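Local atomic coordinates of alpha-amylase inhibitor 0.19 (PDB entry 1HSS), a protein that inhibits alpha-amylases, including animal ones, and forms a homodimer of the cereal trypsin/alpha-amylase inhibitor family in wheat kernels. Residues S63-H68 with E86-T91. Numbering follows the deposited sequence.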
# COMPACT_ATOMS: atom_id res chain seq x y z
N SER A 63 14.18 -0.35 -12.88
CA SER A 63 14.21 0.09 -14.28
C SER A 63 13.72 1.53 -14.49
O SER A 63 14.29 2.27 -15.28
CB SER A 63 13.37 -0.84 -15.16
OG SER A 63 13.74 -2.19 -14.95
N MET A 64 12.61 1.89 -13.86
CA MET A 64 12.07 3.23 -13.98
C MET A 64 13.04 4.30 -13.50
O MET A 64 13.26 5.30 -14.17
CB MET A 64 10.74 3.33 -13.24
CG MET A 64 9.70 2.47 -13.91
SD MET A 64 8.06 2.58 -13.25
CE MET A 64 7.54 4.11 -13.87
N TYR A 65 13.71 4.02 -12.39
CA TYR A 65 14.70 4.94 -11.83
C TYR A 65 16.00 4.97 -12.60
O TYR A 65 16.66 6.00 -12.66
CB TYR A 65 14.99 4.56 -10.40
CG TYR A 65 14.09 5.28 -9.45
CD1 TYR A 65 13.93 6.65 -9.55
CD2 TYR A 65 13.41 4.60 -8.46
CE1 TYR A 65 13.12 7.34 -8.68
CE2 TYR A 65 12.59 5.28 -7.58
CZ TYR A 65 12.46 6.65 -7.69
OH TYR A 65 11.75 7.35 -6.75
N LYS A 66 16.37 3.83 -13.17
CA LYS A 66 17.62 3.70 -13.90
C LYS A 66 17.54 4.17 -15.35
O LYS A 66 18.56 4.41 -15.99
CB LYS A 66 18.09 2.24 -13.87
CG LYS A 66 19.33 2.02 -13.03
CD LYS A 66 19.03 1.30 -11.73
CE LYS A 66 19.62 2.03 -10.52
NZ LYS A 66 18.94 3.34 -10.27
N GLU A 67 16.32 4.29 -15.87
CA GLU A 67 16.09 4.98 -17.13
C GLU A 67 15.88 6.49 -16.90
O GLU A 67 16.54 7.32 -17.53
CB GLU A 67 14.90 4.38 -17.87
CG GLU A 67 14.55 5.06 -19.20
CD GLU A 67 15.78 5.40 -20.07
OE1 GLU A 67 16.52 4.46 -20.46
OE2 GLU A 67 15.99 6.60 -20.37
N HIS A 68 15.05 6.83 -15.90
CA HIS A 68 14.71 8.22 -15.55
C HIS A 68 14.70 9.24 -16.70
O HIS A 68 14.39 10.42 -16.50
CB HIS A 68 15.59 8.73 -14.39
CG HIS A 68 17.06 8.74 -14.68
ND1 HIS A 68 17.97 8.01 -13.95
CD2 HIS A 68 17.79 9.39 -15.63
CE1 HIS A 68 19.19 8.19 -14.43
NE2 HIS A 68 19.10 9.03 -15.45
N GLU A 86 9.71 9.15 -1.44
CA GLU A 86 9.16 8.33 -0.37
C GLU A 86 7.81 7.69 -0.75
O GLU A 86 7.60 6.50 -0.53
CB GLU A 86 8.99 9.17 0.92
CG GLU A 86 9.94 10.38 1.06
CD GLU A 86 9.44 11.67 0.36
OE1 GLU A 86 8.38 12.22 0.75
OE2 GLU A 86 10.17 12.17 -0.54
N VAL A 87 6.91 8.49 -1.33
CA VAL A 87 5.58 7.99 -1.69
C VAL A 87 5.64 7.10 -2.92
O VAL A 87 4.94 6.10 -2.98
CB VAL A 87 4.54 9.14 -1.90
CG1 VAL A 87 4.77 10.28 -0.91
CG2 VAL A 87 4.59 9.65 -3.29
N VAL A 88 6.59 7.36 -3.81
CA VAL A 88 6.82 6.49 -4.96
C VAL A 88 7.12 5.05 -4.54
O VAL A 88 6.45 4.13 -4.99
CB VAL A 88 7.98 7.03 -5.89
CG1 VAL A 88 8.44 5.95 -6.87
CG2 VAL A 88 7.50 8.22 -6.68
N LYS A 89 8.06 4.84 -3.63
CA LYS A 89 8.43 3.46 -3.30
C LYS A 89 7.44 2.83 -2.35
O LYS A 89 7.23 1.62 -2.41
CB LYS A 89 9.86 3.36 -2.75
CG LYS A 89 10.09 4.13 -1.49
CD LYS A 89 11.52 3.97 -1.00
CE LYS A 89 12.42 5.04 -1.59
NZ LYS A 89 12.28 5.09 -3.09
N LEU A 90 6.71 3.65 -1.60
CA LEU A 90 5.58 3.19 -0.81
C LEU A 90 4.42 2.77 -1.68
O LEU A 90 3.72 1.81 -1.36
CB LEU A 90 5.12 4.29 0.12
CG LEU A 90 4.96 3.91 1.58
CD1 LEU A 90 6.24 3.29 2.11
CD2 LEU A 90 4.61 5.16 2.37
N THR A 91 4.18 3.49 -2.77
CA THR A 91 3.11 3.15 -3.74
C THR A 91 3.42 1.85 -4.53
O THR A 91 2.63 0.90 -4.54
CB THR A 91 2.88 4.32 -4.73
OG1 THR A 91 2.59 5.52 -4.00
CG2 THR A 91 1.73 4.04 -5.69
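Y65 and V88 show how two helices whose backbones stay well apart can still be joined by one long side chain. Their CA atoms are 10.6 Å apart, and the tyrosine side chain spans much of that distance, its hydroxyl end meeting the isopropyl group of V88 as the two side chains approach from opposite directions. The touching is done by a single methyl: V88 CG1 lies 3.6 Å from Y65 OH and 4.2 Å from Y65 CZ, obliquely placed with respect to the ring. The valine torsion selects this branch, for with CG1 anti to the backbone N (chi1 165°) that methyl is directed at the phenol, while CG2 takes the place beside the backbone N.

K89 reaches the same phenol by another route. Its CB does not head for the tyrosine, but the chain extends through CD (chi2 180°) and then bends at chi3, 90°, bringing NZ to 4.3 Å from Y65 OH, too far for a hydrogen bond. The ammonium group instead makes a weak hydrogen bond back to the carbonyl of R85 in its own helix. Across this contact the hydroxyl faces a methyl and, at longer range, the lysine ammonium, whereas the ring further meets F80 edge-to-face, and F80 also touches M64 and V88.

Side chains in both segments also bond to backbone carbonyls nearby. H68 ND1 donates to Y65 O over 2.7 Å, turning the imidazole back toward the backbone of helix 53-67. In the other segment V87 O accepts from both T91 N and T91 OG1, the hydroxyl at 2.6 Å standing above the carbonyl plane. With F80 touching both helices, the contact joins helices 53-67 and 85-92 within the disulfide-linked helical bundle characteristic of the prolamin-clan inhibitors.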